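Local coordinates for protein Pcdhgc3 (Mus musculus, PDB 4ZI8) that is one of the clustered protocadherins, a potential calcium-dependent cell-adhesion protein that may help to establish and maintain specific neuronal connections in the brain, at residues A62-F67 with V78-D83; S93-L98 with S110-V115; E29-G34 with Q116-N121. All coordinates share one frame; numbering follows the deposited sequence.

The three contacts join the core of the first cadherin repeat to its calcium-binding end and illustrate how a hydrophobic core and a metal-bound linker are connected. Interactions 1 and 2 have centres about 11 Å apart and share that core, F67 CZ lying 3.5 Å from V113 CG1. Interaction 3 closes a long loop that holds both others; its centre is about 12 Å from that of interaction 1 and 14 Å from that of interaction 2, whose V115 end is the one near the metals. E29 CB packs 3.3 Å from L82 O and 3.5 Å from V115 CG1. Interactions 1 and 3 also supply ligands to the same calcium ion, through D83 and through E29, E30 and D120.

Interaction 1: residues A62-F67 with V78-D83; sequences ASRRFF and VNDRLD. With CA (calcium ion), chain P.
N79 binds the 62-67 loop through two donors of its own. Its backbone N gives F66 O a short hydrogen bond of 2.6 Å, almost straight at 172°, from above the carbonyl plane. Its amide ND2 donates to R65 O at 2.9 Å, with that oxygen close to the amide plane; CG anti to the backbone N (chi1 -180°) carries the amide to this carbonyl, and OD1, its other end, is hydrogen-bonded to R33. D80 N adds a weak bond to F66 O. Beside them F67 and V78 form an antiparallel non-hydrogen-bonded pair whose side chains point apart.

The apolar half is built around L82. CD1 meets the F67 ring, 3.5 Å from CZ, the leucine and F67 crossing at about a right angle, while CD2 lies between F66 and F67, nearest F66 CD1 at 3.6 Å. R81 O sits at the edge of the F66 ring, near its plane and 3.4 Å from F66 CE1, while R64 CB lies over one face of that ring, toward its margin. Trimming F67 to an alanine would probably leave L82 CD1 and V78 CG2 bordering a gap, as the ring that touches both would be gone.

Further out, F66, F67 and L82 all reach V96 of strand 95-102, and I27 of strand 24-28 meets F67, V78 and L82, which places the cluster in the core of the first cadherin repeat. The polar side chains at the surface have partners of their own: a water joins R65 N to D80 OD2, R64 pairs with E86, and R65 with E68. D83 OD1 binds a calcium ion at 2.2 Å, beside ligands from E29, E30, E85 and D120. One short backbone bond and the N79 amide bond at one end, and the D83 metal bond at the other, thus hold 78-83 between core and calcium site.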
loop_
_atom_site.group_PDB
_atom_site.type_symbol
_atom_site.label_atom_id
_atom_site.label_comp_id
_atom_site.label_asym_id
_atom_site.label_seq_id
_atom_site.Cartn_x
_atom_site.Cartn_y
_atom_site.Cartn_z
ATOM N N ALA B 62 -16.952 32.679 -41.365
ATOM C CA ALA B 62 -17.164 32.822 -39.936
ATOM C C ALA B 62 -15.849 32.737 -39.166
ATOM O O ALA B 62 -15.746 33.239 -38.057
ATOM C CB ALA B 62 -18.134 31.770 -39.441
ATOM N N SER B 63 -14.837 32.118 -39.754
ATOM C CA SER B 63 -13.590 31.953 -39.044
ATOM C C SER B 63 -12.752 33.232 -39.069
ATOM O O SER B 63 -13.010 34.136 -39.845
ATOM C CB SER B 63 -12.804 30.784 -39.629
ATOM O OG SER B 63 -12.197 31.170 -40.835
ATOM N N ARG B 64 -11.759 33.300 -38.191
ATOM C CA ARG B 64 -10.945 34.494 -38.039
ATOM C C ARG B 64 -10.200 34.840 -39.314
ATOM O O ARG B 64 -9.779 33.954 -40.073
ATOM C CB ARG B 64 -9.933 34.306 -36.925
ATOM C CG ARG B 64 -10.526 34.076 -35.556
ATOM C CD ARG B 64 -9.406 33.853 -34.590
ATOM N NE ARG B 64 -9.913 33.237 -33.385
ATOM C CZ ARG B 64 -9.143 32.674 -32.471
ATOM N NH1 ARG B 64 -7.831 32.663 -32.639
ATOM N NH2 ARG B 64 -9.703 32.127 -31.401
ATOM N N ARG B 65 -9.987 36.125 -39.544
ATOM C CA ARG B 65 -9.224 36.523 -40.718
ATOM C C ARG B 65 -7.729 36.410 -40.464
ATOM O O ARG B 65 -7.038 37.392 -40.162
ATOM C CB ARG B 65 -9.610 37.936 -41.128
ATOM C CG ARG B 65 -11.103 38.061 -41.339
ATOM C CD ARG B 65 -11.434 39.090 -42.426
ATOM N NE ARG B 65 -11.058 40.434 -42.013
ATOM C CZ ARG B 65 -11.869 41.257 -41.354
ATOM N NH1 ARG B 65 -13.099 40.860 -41.036
ATOM N NH2 ARG B 65 -11.464 42.480 -41.013
ATOM N N PHE B 66 -7.232 35.198 -40.612
ATOM C CA PHE B 66 -5.835 34.898 -40.291
ATOM C C PHE B 66 -4.887 35.539 -41.291
ATOM O O PHE B 66 -3.742 35.861 -40.966
ATOM C CB PHE B 66 -5.622 33.389 -40.276
ATOM C CG PHE B 66 -6.331 32.683 -39.142
ATOM C CD1 PHE B 66 -5.951 32.912 -37.820
ATOM C CD2 PHE B 66 -7.356 31.780 -39.400
ATOM C CE1 PHE B 66 -6.590 32.232 -36.766
ATOM C CE2 PHE B 66 -7.999 31.112 -38.376
ATOM C CZ PHE B 66 -7.613 31.337 -37.044
ATOM N N PHE B 67 -5.385 35.709 -42.513
ATOM C CA PHE B 67 -4.604 36.265 -43.612
ATOM C C PHE B 67 -5.382 37.333 -44.322
ATOM O O PHE B 67 -6.606 37.277 -44.413
ATOM C CB PHE B 67 -4.226 35.180 -44.605
ATOM C CG PHE B 67 -3.470 34.076 -43.989
ATOM C CD1 PHE B 67 -2.110 34.188 -43.774
ATOM C CD2 PHE B 67 -4.124 32.940 -43.567
ATOM C CE1 PHE B 67 -1.410 33.135 -43.166
ATOM C CE2 PHE B 67 -3.436 31.888 -42.950
ATOM C CZ PHE B 67 -2.091 31.992 -42.746
ATOM N N VAL B 78 0.163 37.801 -42.800
ATOM C CA VAL B 78 -0.467 37.316 -41.567
ATOM C C VAL B 78 -1.279 38.444 -40.954
ATOM O O VAL B 78 -0.763 39.532 -40.746
ATOM C CB VAL B 78 0.592 36.794 -40.571
ATOM C CG1 VAL B 78 -0.021 36.541 -39.185
ATOM C CG2 VAL B 78 1.225 35.519 -41.137
ATOM N N ASN B 79 -2.557 38.203 -40.692
ATOM C CA ASN B 79 -3.407 39.288 -40.197
ATOM C C ASN B 79 -3.926 39.056 -38.765
ATOM O O ASN B 79 -4.464 39.949 -38.145
ATOM C CB ASN B 79 -4.581 39.484 -41.172
ATOM C CG ASN B 79 -5.522 40.601 -40.756
ATOM O OD1 ASN B 79 -5.126 41.756 -40.660
ATOM N ND2 ASN B 79 -6.776 40.258 -40.522
ATOM N N ASP B 80 -3.752 37.857 -38.240
ATOM C CA ASP B 80 -4.168 37.565 -36.864
ATOM C C ASP B 80 -3.260 36.453 -36.328
ATOM O O ASP B 80 -2.541 35.793 -37.106
ATOM C CB ASP B 80 -5.646 37.145 -36.834
ATOM C CG ASP B 80 -6.297 37.275 -35.451
ATOM O OD1 ASP B 80 -5.611 37.518 -34.429
ATOM O OD2 ASP B 80 -7.529 37.104 -35.385
ATOM N N ARG B 81 -3.305 36.229 -35.019
ATOM C CA ARG B 81 -2.457 35.219 -34.411
ATOM C C ARG B 81 -2.768 33.832 -34.940
ATOM O O ARG B 81 -3.922 33.393 -34.964
ATOM C CB ARG B 81 -2.606 35.238 -32.906
ATOM C CG ARG B 81 -1.887 34.096 -32.250
ATOM C CD ARG B 81 -1.786 34.284 -30.735
ATOM N NE ARG B 81 -0.990 33.203 -30.150
ATOM C CZ ARG B 81 -1.142 32.739 -28.916
ATOM N NH1 ARG B 81 -2.048 33.263 -28.111
ATOM N NH2 ARG B 81 -0.366 31.748 -28.488
ATOM N N LEU B 82 -1.725 33.142 -35.373
ATOM C CA LEU B 82 -1.832 31.762 -35.835
ATOM C C LEU B 82 -1.147 30.896 -34.798
ATOM O O LEU B 82 0.078 30.745 -34.834
ATOM C CB LEU B 82 -1.174 31.573 -37.206
ATOM C CG LEU B 82 -1.917 32.230 -38.376
ATOM C CD1 LEU B 82 -0.916 32.617 -39.455
ATOM C CD2 LEU B 82 -2.913 31.236 -38.912
ATOM N N ASP B 83 -1.930 30.385 -33.849
ATOM C CA ASP B 83 -1.415 29.507 -32.804
ATOM C C ASP B 83 -1.760 28.102 -33.200
ATOM O O ASP B 83 -2.933 27.701 -33.123
ATOM C CB ASP B 83 -2.026 29.868 -31.449
ATOM C CG ASP B 83 -1.704 28.863 -30.370
ATOM O OD1 ASP B 83 -0.687 28.131 -30.457
ATOM O OD2 ASP B 83 -2.485 28.835 -29.402
HETATM CA CA CA P . 1.529 28.276 -30.313
HETATM O O HOH W 1 -9.943 38.167 -37.114
HETATM O O HOH W 2 1.197 28.559 -27.942
#

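Interaction 2: residues S93-L98 with S110-V115; sequences SCTVTL and SAEVVV
C94-L98 and A111-V115 pair as the two arms of a beta hairpin, strands 95-102 and 107-116, which are the F and G strands of the Greek-key cadherin sandwich. The hairpin occupies the middle of a mixed sheet, with strand 24-28 running parallel to 107-116 on its far side. The short strand segments meet at 161°, clearly antiparallel. V96 with V113 and L98 with A111 are hydrogen-bonded pairs; T95 with V114 and T97 with E112 are non-hydrogen-bonded ones. V113 N reaches V96 O in the carbonyl plane at 2.9 Å, and V115 N meets C94 O at 2.7 Å in a nearly straight bond of 176°. CA-H...O contacts, such as E112 CA to V96 O, fill the intervals between the bonds.

The two faces differ in character. V96, L98, A111 and V113 share the inner one, where V113 packs on F67 and V96 meets L87 of helix 84-88. L98 holds CG between its backbone N and carbonyl carbon (chi1 65°), a turn that brings CD2 to A111 CB at 4.0 Å. Toward the calcium end, V96 CG2 touches V115 CG2 at 3.9 Å. T95, T97, E112 and V114 line the other face: the T95 methyl CG2 lies 3.8 Å from E112 CB, its hydroxyl OG1 lies near V114 CG2, and E112 OE2 is hydrogen-bonded to H24 ND1 on the neighbouring strand.

C94 ties the start of the 93-98 segment to helix 84-88 through its disulfide with C88. Past the last direct bond a water takes over the pairing, accepting from C94 N at 3.0 Å and donating to V115 O at 2.6 Å.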
loop_
_atom_site.group_PDB
_atom_site.type_symbol
_atom_site.label_atom_id
_atom_site.label_comp_id
_atom_site.label_asym_id
_atom_site.label_seq_id
_atom_site.Cartn_x
_atom_site.Cartn_y
_atom_site.Cartn_z
ATOM N N SER B 93 -0.222 17.592 -38.622
ATOM C CA SER B 93 -0.123 18.661 -39.611
ATOM C C SER B 93 -1.283 19.639 -39.478
ATOM O O SER B 93 -2.404 19.245 -39.142
ATOM C CB SER B 93 -0.075 18.093 -41.032
ATOM O OG SER B 93 -1.362 17.712 -41.484
ATOM N N CYS B 94 -1.000 20.906 -39.769
ATOM C CA CYS B 94 -1.954 21.976 -39.597
ATOM C C CYS B 94 -2.047 22.890 -40.832
ATOM O O CYS B 94 -1.132 23.637 -41.114
ATOM C CB CYS B 94 -1.563 22.809 -38.401
ATOM S SG CYS B 94 -2.822 23.916 -37.840
ATOM N N THR B 95 -3.169 22.859 -41.516
ATOM C CA THR B 95 -3.338 23.664 -42.739
ATOM C C THR B 95 -4.530 24.563 -42.556
ATOM O O THR B 95 -5.606 24.089 -42.179
ATOM C CB THR B 95 -3.567 22.791 -43.960
ATOM O OG1 THR B 95 -2.465 21.902 -44.108
ATOM C CG2 THR B 95 -3.701 23.647 -45.235
ATOM N N VAL B 96 -4.347 25.856 -42.772
ATOM C CA VAL B 96 -5.472 26.764 -42.769
ATOM C C VAL B 96 -5.920 26.935 -44.234
ATOM O O VAL B 96 -5.093 27.212 -45.084
ATOM C CB VAL B 96 -5.099 28.126 -42.186
ATOM C CG1 VAL B 96 -6.218 29.155 -42.388
ATOM C CG2 VAL B 96 -4.749 28.008 -40.697
ATOM N N THR B 97 -7.192 26.744 -44.536
ATOM C CA THR B 97 -7.639 26.974 -45.907
ATOM C C THR B 97 -8.421 28.271 -45.966
ATOM O O THR B 97 -9.027 28.710 -44.977
ATOM C CB THR B 97 -8.487 25.828 -46.426
ATOM O OG1 THR B 97 -9.656 25.712 -45.606
ATOM C CG2 THR B 97 -7.703 24.530 -46.349
ATOM N N LEU B 98 -8.351 28.927 -47.107
ATOM C CA LEU B 98 -9.116 30.131 -47.309
ATOM C C LEU B 98 -9.438 30.248 -48.795
ATOM O O LEU B 98 -9.007 29.422 -49.613
ATOM C CB LEU B 98 -8.356 31.360 -46.809
ATOM C CG LEU B 98 -7.059 31.719 -47.532
ATOM C CD1 LEU B 98 -6.797 33.198 -47.423
ATOM C CD2 LEU B 98 -5.876 30.944 -46.982
ATOM N N SER B 110 -8.989 28.892 -54.424
ATOM C CA SER B 110 -8.619 28.303 -53.145
ATOM C C SER B 110 -7.182 28.629 -52.832
ATOM O O SER B 110 -6.332 28.687 -53.725
ATOM C CB SER B 110 -8.790 26.780 -53.159
ATOM O OG SER B 110 -10.156 26.441 -53.063
ATOM N N ALA B 111 -6.904 28.811 -51.556
ATOM C CA ALA B 111 -5.542 28.979 -51.098
ATOM C C ALA B 111 -5.365 28.214 -49.782
ATOM O O ALA B 111 -6.343 27.907 -49.081
ATOM C CB ALA B 111 -5.216 30.428 -50.918
ATOM N N GLU B 112 -4.132 27.901 -49.438
ATOM C CA GLU B 112 -3.910 27.183 -48.190
ATOM C C GLU B 112 -2.529 27.455 -47.637
ATOM O O GLU B 112 -1.569 27.690 -48.381
ATOM C CB GLU B 112 -4.149 25.683 -48.374
ATOM C CG GLU B 112 -3.190 24.985 -49.264
ATOM C CD GLU B 112 -3.652 23.577 -49.639
ATOM O OE1 GLU B 112 -4.871 23.291 -49.646
ATOM O OE2 GLU B 112 -2.780 22.751 -49.949
ATOM N N VAL B 113 -2.453 27.476 -46.300
ATOM C CA VAL B 113 -1.229 27.855 -45.602
ATOM C C VAL B 113 -0.989 26.780 -44.563
ATOM O O VAL B 113 -1.864 26.523 -43.722
ATOM C CB VAL B 113 -1.323 29.260 -44.952
ATOM C CG1 VAL B 113 -0.055 29.588 -44.182
ATOM C CG2 VAL B 113 -1.559 30.333 -46.007
ATOM N N VAL B 114 0.138 26.084 -44.690
ATOM C CA VAL B 114 0.568 25.122 -43.676
ATOM C C VAL B 114 1.153 25.892 -42.495
ATOM O O VAL B 114 2.010 26.774 -42.669
ATOM C CB VAL B 114 1.602 24.131 -44.221
ATOM C CG1 VAL B 114 2.068 23.170 -43.088
ATOM C CG2 VAL B 114 1.025 23.360 -45.419
ATOM N N VAL B 115 0.665 25.590 -41.293
ATOM C CA VAL B 115 1.139 26.273 -40.099
ATOM C C VAL B 115 2.037 25.309 -39.325
ATOM O O VAL B 115 1.581 24.276 -38.807
ATOM C CB VAL B 115 -0.026 26.774 -39.248
ATOM C CG1 VAL B 115 0.481 27.430 -37.958
ATOM C CG2 VAL B 115 -0.888 27.773 -40.070
HETATM O O HOH W 3 1.886 21.887 -39.726
#

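Interaction 3: residues E29-G34 with Q116-N121; sequences EERERG and QDINDN. With CA (calcium ion), chain O; CA (calcium ion), chain P; CA (calcium ion), chain N.
The side chain of E29 lies along I118, its CG 3.8 Å from I118 CG1, and ends in a carboxylate divided between two calcium ions. OE1 binds one ion at 2.4 Å and OE2 the other at 2.3 Å. With chi1 at 55° the chain leaves the backbone on the side of Q116 O, then runs extended to the metals. OE2 also accepts I118 N on its anti lone pair, at 2.8 Å and a nearly straight 174°, so the metal ligand is oriented by the linker backbone.

D120 spans the same two ions from the opposite direction, its carboxylate turned 84° from that of E29. OD2 shares the first ion with E30 OE2, D83, E85 and a water; OD1 shares the second with D117 OD1, I118 O, E85 and D153. The D117 carboxylate also has N157 as a polar partner. N119 OD1 and N121 O bind a third ion together with D151, D153, N157 and D208. This is the cadherin linker motif Asp-X-Asn-Asp-Asn, joining the first and second repeats.

Behind the metals, E29 N donates to Q116 O at 2.9 Å, prolonging the pairing of strands 24-28 and 107-116. R31 turns NE and NH2 together onto the single oxygen E29 O, and its guanidinium edge meets I118 CD1, 3.7 Å from NH2. E30 OE1, the oxygen not on the metal, is salt-bridged to R81 NE.

Carboxylates brought this close, with E30 OE2 only 3.1 Å from D120 OD2, would probably repel one another without calcium, consistent with a junction between repeats that depends on the metal for its rigidity.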
loop_
_atom_site.group_PDB
_atom_site.type_symbol
_atom_site.label_atom_id
_atom_site.label_comp_id
_atom_site.label_asym_id
_atom_site.label_seq_id
_atom_site.Cartn_x
_atom_site.Cartn_y
_atom_site.Cartn_z
ATOM N N GLU B 29 4.165 28.921 -37.161
ATOM C CA GLU B 29 3.132 29.558 -36.355
ATOM C C GLU B 29 3.678 30.787 -35.639
ATOM O O GLU B 29 4.886 30.966 -35.486
ATOM C CB GLU B 29 2.549 28.573 -35.313
ATOM C CG GLU B 29 3.640 27.940 -34.401
ATOM C CD GLU B 29 3.083 27.332 -33.116
ATOM O OE1 GLU B 29 2.041 27.794 -32.596
ATOM O OE2 GLU B 29 3.687 26.366 -32.636
ATOM N N GLU B 30 2.762 31.618 -35.168
ATOM C CA GLU B 30 3.038 32.685 -34.236
ATOM C C GLU B 30 3.854 33.798 -34.898
ATOM O O GLU B 30 4.542 34.537 -34.229
ATOM C CB GLU B 30 3.743 32.131 -32.970
ATOM C CG GLU B 30 2.983 31.002 -32.305
ATOM C CD GLU B 30 1.785 31.442 -31.469
ATOM O OE1 GLU B 30 1.401 32.646 -31.466
ATOM O OE2 GLU B 30 1.219 30.559 -30.773
ATOM N N ARG B 31 3.751 33.947 -36.216
ATOM C CA ARG B 31 4.401 35.102 -36.857
ATOM C C ARG B 31 3.704 36.389 -36.486
ATOM O O ARG B 31 2.503 36.392 -36.216
ATOM C CB ARG B 31 4.427 34.965 -38.377
ATOM C CG ARG B 31 5.287 33.832 -38.938
ATOM C CD ARG B 31 6.687 33.747 -38.322
ATOM N NE ARG B 31 6.654 32.957 -37.086
ATOM C CZ ARG B 31 7.707 32.750 -36.309
ATOM N NH1 ARG B 31 8.871 33.274 -36.645
ATOM N NH2 ARG B 31 7.594 32.027 -35.190
ATOM N N GLU B 32 4.458 37.483 -36.502
ATOM C CA GLU B 32 3.916 38.805 -36.241
ATOM C C GLU B 32 2.933 39.242 -37.326
ATOM O O GLU B 32 2.983 38.763 -38.463
ATOM C CB GLU B 32 5.049 39.828 -36.129
ATOM C CG GLU B 32 5.982 39.584 -34.931
ATOM C CD GLU B 32 6.763 40.835 -34.493
ATOM O OE1 GLU B 32 6.861 41.814 -35.279
ATOM O OE2 GLU B 32 7.279 40.831 -33.352
ATOM N N ARG B 33 2.046 40.163 -36.971
ATOM C CA ARG B 33 1.093 40.678 -37.932
ATOM C C ARG B 33 1.852 41.425 -39.018
ATOM O O ARG B 33 2.752 42.197 -38.731
ATOM C CB ARG B 33 0.071 41.583 -37.260
ATOM C CG ARG B 33 -1.133 41.802 -38.114
ATOM C CD ARG B 33 -2.227 42.577 -37.410
ATOM N NE ARG B 33 -3.427 42.603 -38.245
ATOM C CZ ARG B 33 -4.368 43.538 -38.183
ATOM N NH1 ARG B 33 -4.255 44.540 -37.319
ATOM N NH2 ARG B 33 -5.419 43.470 -38.987
ATOM N N GLY B 34 1.528 41.156 -40.273
ATOM C CA GLY B 34 2.232 41.822 -41.348
ATOM C C GLY B 34 3.262 40.907 -41.967
ATOM O O GLY B 34 3.825 41.223 -43.004
ATOM N N GLN B 116 3.330 25.609 -39.327
ATOM C CA GLN B 116 4.332 24.716 -38.764
ATOM C C GLN B 116 4.560 24.974 -37.281
ATOM O O GLN B 116 4.608 26.117 -36.858
ATOM C CB GLN B 116 5.647 24.865 -39.518
ATOM C CG GLN B 116 5.505 24.535 -41.023
ATOM C CD GLN B 116 6.692 24.994 -41.845
ATOM O OE1 GLN B 116 7.368 25.972 -41.499
ATOM N NE2 GLN B 116 6.941 24.304 -42.959
ATOM N N ASP B 117 4.751 23.895 -36.518
ATOM C CA ASP B 117 4.940 23.964 -35.059
ATOM C C ASP B 117 6.208 24.637 -34.662
ATOM O O ASP B 117 7.240 24.387 -35.257
ATOM C CB ASP B 117 4.940 22.555 -34.452
ATOM C CG ASP B 117 4.851 22.571 -32.932
ATOM O OD1 ASP B 117 4.064 23.365 -32.375
ATOM O OD2 ASP B 117 5.545 21.763 -32.276
ATOM N N ILE B 118 6.161 25.490 -33.639
ATOM C CA ILE B 118 7.397 25.884 -32.987
ATOM C C ILE B 118 7.290 25.458 -31.525
ATOM O O ILE B 118 6.186 25.219 -30.994
ATOM C CB ILE B 118 7.710 27.429 -33.110
ATOM C CG1 ILE B 118 6.747 28.242 -32.262
ATOM C CG2 ILE B 118 7.655 27.895 -34.608
ATOM C CD1 ILE B 118 6.951 29.772 -32.355
ATOM N N ASN B 119 8.431 25.332 -30.879
ATOM C CA ASN B 119 8.427 24.891 -29.487
ATOM C C ASN B 119 8.159 26.029 -28.519
ATOM O O ASN B 119 9.033 26.361 -27.674
ATOM C CB ASN B 119 9.742 24.204 -29.108
ATOM C CG ASN B 119 9.584 23.369 -27.825
ATOM O OD1 ASN B 119 8.472 22.954 -27.495
ATOM N ND2 ASN B 119 10.664 23.173 -27.080
ATOM N N ASP B 120 6.948 26.600 -28.605
ATOM C CA ASP B 120 6.549 27.719 -27.754
ATOM C C ASP B 120 5.820 27.285 -26.481
ATOM O O ASP B 120 5.335 28.144 -25.730
ATOM C CB ASP B 120 5.668 28.718 -28.533
ATOM C CG ASP B 120 4.521 28.056 -29.313
ATOM O OD1 ASP B 120 4.509 26.822 -29.488
ATOM O OD2 ASP B 120 3.640 28.797 -29.838
ATOM N N ASN B 121 5.779 25.985 -26.188
ATOM C CA ASN B 121 5.203 25.539 -24.899
ATOM C C ASN B 121 6.101 24.612 -24.070
ATOM O O ASN B 121 6.733 23.660 -24.611
ATOM C CB ASN B 121 3.868 24.832 -25.150
ATOM C CG ASN B 121 2.829 25.737 -25.792
ATOM O OD1 ASN B 121 2.033 26.385 -25.092
ATOM N ND2 ASN B 121 2.820 25.792 -27.135
HETATM CA CA CA O . 3.859 25.033 -30.813
HETATM CA CA CA P . 1.529 28.276 -30.313
HETATM CA CA CA N . 7.080 21.886 -26.020
HETATM O O HOH W 2 1.197 28.559 -27.942
#